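Local atomic coordinates of cellulase IBT99 (Metagenomes, PDB entry 6WBT), a protein that probably hydrolyses 6-phospho-alpha-glucosides as a family 4 glycoside hydrolase that binds NAD, glucose 6-phosphate and manganese. Residues A[52-57]-A[64-69]; A[347-352]-A[359-364]; A[351-356]-A[385-390]. All blocks are in the same frame, centred on the assembly; numbering follows the deposited sequence.

In the fold
From the N terminus, interaction 1 comes first: helix 43-60 turns back over a short loop onto strand 66-69, at one edge of the chain's mixed sheet in the Rossmann-type part. Far along the sequence, across the chain's centre, interactions 2 and 3 start from the same loop between strands 338-345 and 358-366; the centres of interactions 1 and 2 are 38 Å apart. Interaction 2 folds 347-352 back on the strand that follows. Interaction 3 starts four residues later, from 351-356, and runs past the end of interaction 2 to helix 380-402, so the two closures cross rather than nest. They share Glu-351 and Asn-352 and touch, tying the sheet's antiparallel end to the helix.

Interaction 1: residues A[52-57]-A[64-69]; sequences IVKEVI and VVLKVT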
loop_
_atom_site.group_PDB
_atom_site.type_symbol
_atom_site.label_atom_id
_atom_site.label_comp_id
_atom_site.label_asym_id
_atom_site.label_seq_id
_atom_site.Cartn_x
_atom_site.Cartn_y
_atom_site.Cartn_z
ATOM N N ILE A 52 -36.799 34.998 16.092
ATOM C CA ILE A 52 -35.937 34.792 17.252
ATOM C C ILE A 52 -34.537 35.318 16.973
ATOM O O ILE A 52 -33.888 35.893 17.854
ATOM C CB ILE A 52 -35.914 33.305 17.641
ATOM C CG1 ILE A 52 -37.332 32.736 17.639
ATOM C CG2 ILE A 52 -35.274 33.121 19.008
ATOM C CD1 ILE A 52 -37.381 31.263 17.926
ATOM N N VAL A 53 -34.046 35.129 15.744
ATOM C CA VAL A 53 -32.719 35.622 15.385
ATOM C C VAL A 53 -32.664 37.139 15.507
ATOM O O VAL A 53 -31.671 37.703 15.980
ATOM C CB VAL A 53 -32.338 35.150 13.969
ATOM C CG1 VAL A 53 -30.968 35.683 13.579
ATOM C CG2 VAL A 53 -32.361 33.631 13.892
ATOM N N LYS A 54 -33.734 37.824 15.091
ATOM C CA LYS A 54 -33.802 39.269 15.280
ATOM C C LYS A 54 -33.817 39.627 16.760
ATOM O O LYS A 54 -33.211 40.624 17.171
ATOM C CB LYS A 54 -35.037 39.834 14.577
ATOM C CG LYS A 54 -34.990 39.733 13.063
ATOM C CD LYS A 54 -36.336 40.062 12.441
ATOM C CE LYS A 54 -36.312 39.853 10.937
ATOM N NZ LYS A 54 -37.650 40.078 10.321
ATOM N N GLU A 55 -34.501 38.822 17.576
ATOM C CA GLU A 55 -34.512 39.066 19.015
ATOM C C GLU A 55 -33.150 38.781 19.637
ATOM O O GLU A 55 -32.758 39.453 20.599
ATOM C CB GLU A 55 -35.593 38.215 19.681
ATOM C CG GLU A 55 -36.164 38.811 20.959
ATOM C CD GLU A 55 -36.981 40.064 20.703
ATOM O OE1 GLU A 55 -37.030 40.937 21.594
ATOM O OE2 GLU A 55 -37.572 40.175 19.608
ATOM N N VAL A 56 -32.422 37.795 19.109
ATOM C CA VAL A 56 -31.064 37.538 19.579
ATOM C C VAL A 56 -30.135 38.669 19.157
ATOM O O VAL A 56 -29.294 39.127 19.941
ATOM C CB VAL A 56 -30.568 36.175 19.062
ATOM C CG1 VAL A 56 -29.098 35.979 19.400
ATOM C CG2 VAL A 56 -31.406 35.049 19.646
ATOM N N ILE A 57 -30.270 39.136 17.914
ATOM C CA ILE A 57 -29.477 40.271 17.451
ATOM C C ILE A 57 -29.805 41.514 18.268
ATOM O O ILE A 57 -28.914 42.290 18.633
ATOM C CB ILE A 57 -29.705 40.499 15.945
ATOM C CG1 ILE A 57 -29.058 39.376 15.134
ATOM C CG2 ILE A 57 -29.170 41.857 15.511
ATOM C CD1 ILE A 57 -29.244 39.514 13.642
ATOM N N VAL A 64 -25.734 44.519 13.864
ATOM C CA VAL A 64 -25.562 43.526 12.809
ATOM C C VAL A 64 -26.845 43.456 11.992
ATOM O O VAL A 64 -27.919 43.167 12.530
ATOM C CB VAL A 64 -25.201 42.152 13.393
ATOM C CG1 VAL A 64 -25.065 41.123 12.283
ATOM C CG2 VAL A 64 -23.916 42.242 14.204
ATOM N N VAL A 65 -26.734 43.721 10.692
ATOM C CA VAL A 65 -27.883 43.676 9.794
ATOM C C VAL A 65 -28.175 42.230 9.417
ATOM O O VAL A 65 -27.262 41.456 9.098
ATOM C CB VAL A 65 -27.623 44.547 8.549
ATOM C CG1 VAL A 65 -26.233 44.275 7.988
ATOM C CG2 VAL A 65 -28.688 44.302 7.490
ATOM N N LEU A 66 -29.450 41.856 9.460
ATOM C CA LEU A 66 -29.892 40.502 9.160
ATOM C C LEU A 66 -30.718 40.500 7.882
ATOM O O LEU A 66 -31.692 41.252 7.766
ATOM C CB LEU A 66 -30.717 39.924 10.313
ATOM C CG LEU A 66 -31.318 38.536 10.083
ATOM C CD1 LEU A 66 -30.224 37.485 9.966
ATOM C CD2 LEU A 66 -32.292 38.180 11.195
ATOM N N LYS A 67 -30.331 39.654 6.931
ATOM C CA LYS A 67 -31.062 39.474 5.684
ATOM C C LYS A 67 -31.599 38.050 5.623
ATOM O O LYS A 67 -30.866 37.093 5.893
ATOM C CB LYS A 67 -30.170 39.759 4.474
ATOM C CG LYS A 67 -29.452 41.099 4.532
ATOM C CD LYS A 67 -29.904 42.034 3.421
ATOM C CE LYS A 67 -31.342 42.487 3.619
ATOM N NZ LYS A 67 -31.762 43.467 2.580
ATOM N N VAL A 68 -32.875 37.915 5.275
ATOM C CA VAL A 68 -33.541 36.622 5.188
ATOM C C VAL A 68 -34.060 36.450 3.769
ATOM O O VAL A 68 -34.681 37.364 3.214
ATOM C CB VAL A 68 -34.686 36.503 6.211
ATOM C CG1 VAL A 68 -35.369 35.149 6.090
ATOM C CG2 VAL A 68 -34.158 36.715 7.621
ATOM N N THR A 69 -33.806 35.283 3.184
ATOM C CA THR A 69 -34.212 35.032 1.809
ATOM C C THR A 69 -34.351 33.535 1.582
ATOM O O THR A 69 -33.819 32.717 2.337
ATOM C CB THR A 69 -33.211 35.619 0.808
ATOM O OG1 THR A 69 -33.665 35.365 -0.526
ATOM C CG2 THR A 69 -31.844 34.982 0.999
#
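Leu-66 of strand 66-69 packs against Val-53, Lys-54 and Ile-57 of helix 43-60 and so closes the second half of a beta-alpha-beta unit (33-39, 43-60, 66-69) in the Rossmann-type NAD-binding fold. The two segments run nearly antiparallel, at 172° with axes 10.2 Å apart at closest, as expected where a helix lies on the sheet before the next parallel strand. The tight part is apolar. With CG anti to the backbone N (chi1 176°), Leu-66 holds its fork toward the helix and meets Val-53 roughly at a right angle. Its CD2 lies 3.7 Å from Val-53 CG1, and its CD1 is 4.1 Å from the same methyl. Ile-57 takes the base of the leucine, its CD1 resting 3.7 Å from Leu-66 CB. Behind this layer Val-53 also touches Thr-17 and Val-21 of helix 17-25, while Val-64 leans on Leu-25. The looser, solvent side belongs to Lys-54, which gives only its aliphatic stem: CG sits 3.6 Å from Leu-66 CD2, and beyond it the extended chain leads the amine away from the leucine, at the exposed border. Strand 66-69 is the outermost of its sheet on this side within the chain. Where the chain leads into it, Ile-57 covers a backbone carbonyl, with CG2 3.5 Å from Val-64 O.

Interaction 2: residues A[347-352]-A[359-364]; sequences NGAIEN and VEIPGY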
loop_
_atom_site.group_PDB
_atom_site.type_symbol
_atom_site.label_atom_id
_atom_site.label_comp_id
_atom_site.label_asym_id
_atom_site.label_seq_id
_atom_site.Cartn_x
_atom_site.Cartn_y
_atom_site.Cartn_z
ATOM N N ASN A 347 -6.152 9.272 2.410
ATOM C CA ASN A 347 -4.992 9.462 1.539
ATOM C C ASN A 347 -3.688 9.167 2.278
ATOM O O ASN A 347 -2.671 9.836 2.081
ATOM C CB ASN A 347 -4.977 10.872 0.945
ATOM C CG ASN A 347 -6.055 11.075 -0.103
ATOM O OD1 ASN A 347 -6.400 10.152 -0.841
ATOM N ND2 ASN A 347 -6.590 12.289 -0.176
ATOM N N GLY A 348 -3.720 8.157 3.146
ATOM C CA GLY A 348 -2.549 7.746 3.890
ATOM C C GLY A 348 -2.464 8.257 5.312
ATOM O O GLY A 348 -1.494 7.931 6.007
ATOM N N ALA A 349 -3.438 9.052 5.766
ATOM C CA ALA A 349 -3.433 9.511 7.151
ATOM C C ALA A 349 -3.498 8.331 8.112
ATOM O O ALA A 349 -2.661 8.199 9.013
ATOM C CB ALA A 349 -4.597 10.472 7.388
ATOM N N ILE A 350 -4.491 7.465 7.937
ATOM C CA ILE A 350 -4.543 6.168 8.599
ATOM C C ILE A 350 -4.130 5.135 7.558
ATOM O O ILE A 350 -4.852 4.902 6.582
ATOM C CB ILE A 350 -5.936 5.874 9.172
ATOM C CG1 ILE A 350 -6.365 6.989 10.129
ATOM C CG2 ILE A 350 -5.946 4.529 9.883
ATOM C CD1 ILE A 350 -7.741 6.786 10.734
ATOM N N GLU A 351 -2.965 4.514 7.764
ATOM C CA GLU A 351 -2.330 3.744 6.697
ATOM C C GLU A 351 -3.127 2.495 6.338
ATOM O O GLU A 351 -3.201 2.121 5.162
ATOM C CB GLU A 351 -0.904 3.363 7.098
ATOM C CG GLU A 351 0.152 3.746 6.070
ATOM C CD GLU A 351 1.444 2.970 6.241
ATOM O OE1 GLU A 351 1.792 2.180 5.336
ATOM O OE2 GLU A 351 2.108 3.142 7.283
ATOM N N ASN A 352 -3.725 1.831 7.328
ATOM C CA ASN A 352 -4.427 0.578 7.067
ATOM C C ASN A 352 -5.732 0.766 6.305
ATOM O O ASN A 352 -6.371 -0.236 5.968
ATOM C CB ASN A 352 -4.716 -0.156 8.378
ATOM C CG ASN A 352 -3.843 0.317 9.516
ATOM O OD1 ASN A 352 -4.083 1.376 10.094
ATOM N ND2 ASN A 352 -2.829 -0.471 9.854
ATOM N N VAL A 359 -12.031 9.824 7.112
ATOM C CA VAL A 359 -11.754 9.571 8.520
ATOM C C VAL A 359 -11.898 10.864 9.305
ATOM O O VAL A 359 -11.755 11.969 8.768
ATOM C CB VAL A 359 -10.352 8.955 8.702
ATOM C CG1 VAL A 359 -10.294 7.576 8.067
ATOM C CG2 VAL A 359 -9.295 9.869 8.099
ATOM N N GLU A 360 -12.183 10.723 10.597
ATOM C CA GLU A 360 -12.341 11.846 11.518
ATOM C C GLU A 360 -11.120 11.866 12.434
ATOM O O GLU A 360 -11.032 11.082 13.384
ATOM C CB GLU A 360 -13.643 11.718 12.306
ATOM C CG GLU A 360 -13.893 12.837 13.303
ATOM C CD GLU A 360 -15.307 12.816 13.854
ATOM O OE1 GLU A 360 -16.225 13.307 13.164
ATOM O OE2 GLU A 360 -15.504 12.299 14.973
ATOM N N ILE A 361 -10.181 12.763 12.144
ATOM C CA ILE A 361 -8.894 12.807 12.835
ATOM C C ILE A 361 -8.561 14.250 13.181
ATOM O O ILE A 361 -9.108 15.190 12.587
ATOM C CB ILE A 361 -7.767 12.194 11.978
ATOM C CG1 ILE A 361 -7.712 12.870 10.607
ATOM C CG2 ILE A 361 -7.962 10.691 11.833
ATOM C CD1 ILE A 361 -6.573 12.392 9.740
ATOM N N PRO A 362 -7.670 14.461 14.155
ATOM C CA PRO A 362 -7.277 15.834 14.496
ATOM C C PRO A 362 -6.505 16.496 13.365
ATOM O O PRO A 362 -5.690 15.865 12.688
ATOM C CB PRO A 362 -6.399 15.656 15.741
ATOM C CG PRO A 362 -5.915 14.250 15.665
ATOM C CD PRO A 362 -7.056 13.484 15.070
ATOM N N GLY A 363 -6.772 17.784 13.170
ATOM C CA GLY A 363 -6.085 18.555 12.151
ATOM C C GLY A 363 -6.029 20.016 12.540
ATOM O O GLY A 363 -6.818 20.496 13.359
ATOM N N TYR A 364 -5.077 20.722 11.937
ATOM C CA TYR A 364 -4.859 22.139 12.202
ATOM C C TYR A 364 -5.589 22.962 11.147
ATOM O O TYR A 364 -5.265 22.883 9.956
ATOM C CB TYR A 364 -3.366 22.467 12.213
ATOM C CG TYR A 364 -2.618 21.841 13.371
ATOM C CD1 TYR A 364 -2.198 20.517 13.318
ATOM C CD2 TYR A 364 -2.334 22.572 14.517
ATOM C CE1 TYR A 364 -1.517 19.940 14.375
ATOM C CE2 TYR A 364 -1.653 22.003 15.578
ATOM C CZ TYR A 364 -1.247 20.688 15.501
ATOM O OH TYR A 364 -0.569 20.118 16.553
#
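Ile-350 and Ile-361 reach across to their partners through differently set torsions. In Ile-350, CG1 stands anti to the carbonyl carbon (chi1 -56°) and the chain runs on extended, which puts CD1 at the far end of the side chain, over the strand. In Ile-361, CG1 instead occupies the crowded position between the backbone N and the carbonyl carbon (chi1 54°), and this swings CD1 toward Ala-349 while CG2 is left to face Ile-350. The Ile-350 methyl is therefore set against two residues that lie on one face of the strand: CD1 is 3.8 Å from Val-359 CG1, 4.0 Å from Val-359 CB and 4.1 Å from Ile-361 CG2. Ile-350 and Val-359 point past one another, so the methyl rests alongside the valine. Ala-349 adds a separate apolar touch, its CB meeting Ile-361 CD1 at 3.6 Å. All of this happens where the long connection between two antiparallel neighbours, strands 338-345 and 358-366, bends back over the second of them in the family 4 C-terminal domain. The buried patch is purely van der Waals across the two segments. Ile-350 is backed by Phe-197 of strand 192-197, and Ile-361 by Val-344 and Val-375. Backbone hydrogen bonds join Ala-349 and Glu-351 to Gly-376, and Ile-350 N is hydrogen-bonded to the side-chain OD1 of Asn-346. From the second subunit Arg-374 packs on Ala-349, and Tyr-364 of that subunit stacks on Tyr-364 at the far end of the strand segment.

Interaction 3: residues A[351-356]-A[385-390]; sequences ENLSDD and LIEQQD
Leu-353 lies against Ile-386 and Glu-387 where the loop joining antiparallel strands 338-345 and 358-366 meets helix 380-402, in the family 4 C-terminal domain. The apolar part rests on Leu-353. It crosses Ile-386 at about a right angle, and both branches of its fork straddle one methyl: Ile-386 CG2 is 3.7 Å from Leu-353 CD1 and 3.9 Å from Leu-353 CD2. The leucine's CD1 also packs on Val-359, joining this layer to the strand. Glu-387 is bent at its second torsion (chi2 -74°), which folds the carboxylate back beside the leucine, with OE2 3.7 Å from Leu-353 CD2. The charged share centres on that carboxylate. Glu-387 OE2 also faces Asn-352 O at 3.3 Å, two acceptors that are not hydrogen-bonded to each other; the salt bridge from Lys-383, one turn earlier in the helix, to OE2 probably offsets the unfavourable approach. Asp-356 and Asp-390 are like charges near each other but not in contact, Asp-356 OD1 lying 4.8 Å from Asp-390 OD2. Asp-390 OD1 forms a salt bridge with Lys-156 of the same chain, while the salt bridge of Asp-356 OD2 to Arg-380 of the third subunit places the contact at a subunit interface. The polar link between loop and helix runs through two waters. One water donates to Glu-387 OE2 and has a weak bond to Ser-354 OG. The other is held by three bonds: it accepts from Ser-354 N at 3.1 Å, donates to Glu-387 OE1 at 3.2 Å, and donates to Asp-390 OD2, 3.0 Å away.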
loop_
_atom_site.group_PDB
_atom_site.type_symbol
_atom_site.label_atom_id
_atom_site.label_comp_id
_atom_site.label_asym_id
_atom_site.label_seq_id
_atom_site.Cartn_x
_atom_site.Cartn_y
_atom_site.Cartn_z
ATOM N N GLU A 351 -2.965 4.514 7.764
ATOM C CA GLU A 351 -2.330 3.744 6.697
ATOM C C GLU A 351 -3.127 2.495 6.338
ATOM O O GLU A 351 -3.201 2.121 5.162
ATOM C CB GLU A 351 -0.904 3.363 7.098
ATOM C CG GLU A 351 0.152 3.746 6.070
ATOM C CD GLU A 351 1.444 2.970 6.241
ATOM O OE1 GLU A 351 1.792 2.180 5.336
ATOM O OE2 GLU A 351 2.108 3.142 7.283
ATOM N N ASN A 352 -3.725 1.831 7.328
ATOM C CA ASN A 352 -4.427 0.578 7.067
ATOM C C ASN A 352 -5.732 0.766 6.305
ATOM O O ASN A 352 -6.371 -0.236 5.968
ATOM C CB ASN A 352 -4.716 -0.156 8.378
ATOM C CG ASN A 352 -3.843 0.317 9.516
ATOM O OD1 ASN A 352 -4.083 1.376 10.094
ATOM N ND2 ASN A 352 -2.829 -0.471 9.854
ATOM N N LEU A 353 -6.143 1.998 6.023
ATOM C CA LEU A 353 -7.427 2.265 5.395
ATOM C C LEU A 353 -7.241 2.767 3.970
ATOM O O LEU A 353 -6.160 3.215 3.574
ATOM C CB LEU A 353 -8.228 3.282 6.211
ATOM C CG LEU A 353 -8.568 2.833 7.633
ATOM C CD1 LEU A 353 -9.297 3.934 8.380
ATOM C CD2 LEU A 353 -9.393 1.556 7.605
ATOM N N SER A 354 -8.324 2.687 3.200
ATOM C CA SER A 354 -8.305 3.115 1.810
ATOM C C SER A 354 -8.124 4.628 1.715
ATOM O O SER A 354 -8.284 5.365 2.691
ATOM C CB SER A 354 -9.591 2.688 1.103
ATOM O OG SER A 354 -9.737 1.277 1.122
ATOM N N ASP A 355 -7.781 5.090 0.511
ATOM C CA ASP A 355 -7.511 6.513 0.325
ATOM C C ASP A 355 -8.788 7.340 0.419
ATOM O O ASP A 355 -8.800 8.402 1.052
ATOM C CB ASP A 355 -6.821 6.746 -1.019
ATOM C CG ASP A 355 -5.668 5.790 -1.256
ATOM O OD1 ASP A 355 -5.467 4.877 -0.427
ATOM O OD2 ASP A 355 -4.961 5.950 -2.274
ATOM N N ASP A 356 -9.873 6.869 -0.195
ATOM C CA ASP A 356 -11.127 7.610 -0.237
ATOM C C ASP A 356 -11.959 7.452 1.029
ATOM O O ASP A 356 -13.142 7.814 1.025
ATOM C CB ASP A 356 -11.951 7.182 -1.455
ATOM C CG ASP A 356 -12.311 5.710 -1.430
ATOM O OD1 ASP A 356 -11.559 4.922 -0.819
ATOM O OD2 ASP A 356 -13.347 5.341 -2.022
ATOM N N LEU A 385 -13.566 -2.962 11.943
ATOM C CA LEU A 385 -14.821 -2.252 12.164
ATOM C C LEU A 385 -14.971 -1.083 11.200
ATOM O O LEU A 385 -16.060 -0.848 10.664
ATOM C CB LEU A 385 -14.902 -1.770 13.613
ATOM C CG LEU A 385 -15.194 -2.832 14.674
ATOM C CD1 LEU A 385 -15.072 -2.243 16.069
ATOM C CD2 LEU A 385 -16.579 -3.423 14.463
ATOM N N ILE A 386 -13.888 -0.338 10.965
ATOM C CA ILE A 386 -13.953 0.790 10.042
ATOM C C ILE A 386 -14.044 0.303 8.601
ATOM O O ILE A 386 -14.720 0.924 7.772
ATOM C CB ILE A 386 -12.746 1.723 10.257
ATOM C CG1 ILE A 386 -12.780 2.317 11.667
ATOM C CG2 ILE A 386 -12.728 2.837 9.222
ATOM C CD1 ILE A 386 -11.580 3.177 11.997
ATOM N N GLU A 387 -13.387 -0.815 8.278
ATOM C CA GLU A 387 -13.451 -1.345 6.918
ATOM C C GLU A 387 -14.875 -1.733 6.540
ATOM O O GLU A 387 -15.288 -1.559 5.387
ATOM C CB GLU A 387 -12.515 -2.547 6.772
ATOM C CG GLU A 387 -11.034 -2.200 6.694
ATOM C CD GLU A 387 -10.630 -1.597 5.361
ATOM O OE1 GLU A 387 -11.484 -1.511 4.454
ATOM O OE2 GLU A 387 -9.450 -1.211 5.219
ATOM N N GLN A 388 -15.642 -2.260 7.496
ATOM C CA GLN A 388 -17.019 -2.646 7.206
ATOM C C GLN A 388 -17.891 -1.422 6.956
ATOM O O GLN A 388 -18.654 -1.377 5.984
ATOM C CB GLN A 388 -17.582 -3.485 8.352
ATOM C CG GLN A 388 -19.026 -3.917 8.147
ATOM C CD GLN A 388 -19.544 -4.778 9.281
ATOM O OE1 GLN A 388 -18.832 -5.042 10.250
ATOM N NE2 GLN A 388 -20.789 -5.223 9.164
ATOM N N GLN A 389 -17.790 -0.413 7.827
ATOM C CA GLN A 389 -18.605 0.787 7.665
ATOM C C GLN A 389 -18.177 1.590 6.444
ATOM O O GLN A 389 -19.025 2.136 5.728
ATOM C CB GLN A 389 -18.528 1.646 8.926
ATOM C CG GLN A 389 -19.773 1.582 9.796
ATOM C CD GLN A 389 -20.951 2.314 9.185
ATOM O OE1 GLN A 389 -21.833 1.701 8.583
ATOM N NE2 GLN A 389 -20.973 3.632 9.338
ATOM N N ASP A 390 -16.869 1.678 6.190
ATOM C CA ASP A 390 -16.395 2.420 5.025
ATOM C C ASP A 390 -16.878 1.775 3.733
ATOM O O ASP A 390 -17.219 2.472 2.771
ATOM C CB ASP A 390 -14.871 2.516 5.043
ATOM C CG ASP A 390 -14.343 3.563 4.084
ATOM O OD1 ASP A 390 -14.558 4.765 4.343
ATOM O OD2 ASP A 390 -13.713 3.186 3.074
HETATM O O HOH W 1 -8.068 -0.820 3.136
HETATM O O HOH W 2 -11.227 1.664 3.816
#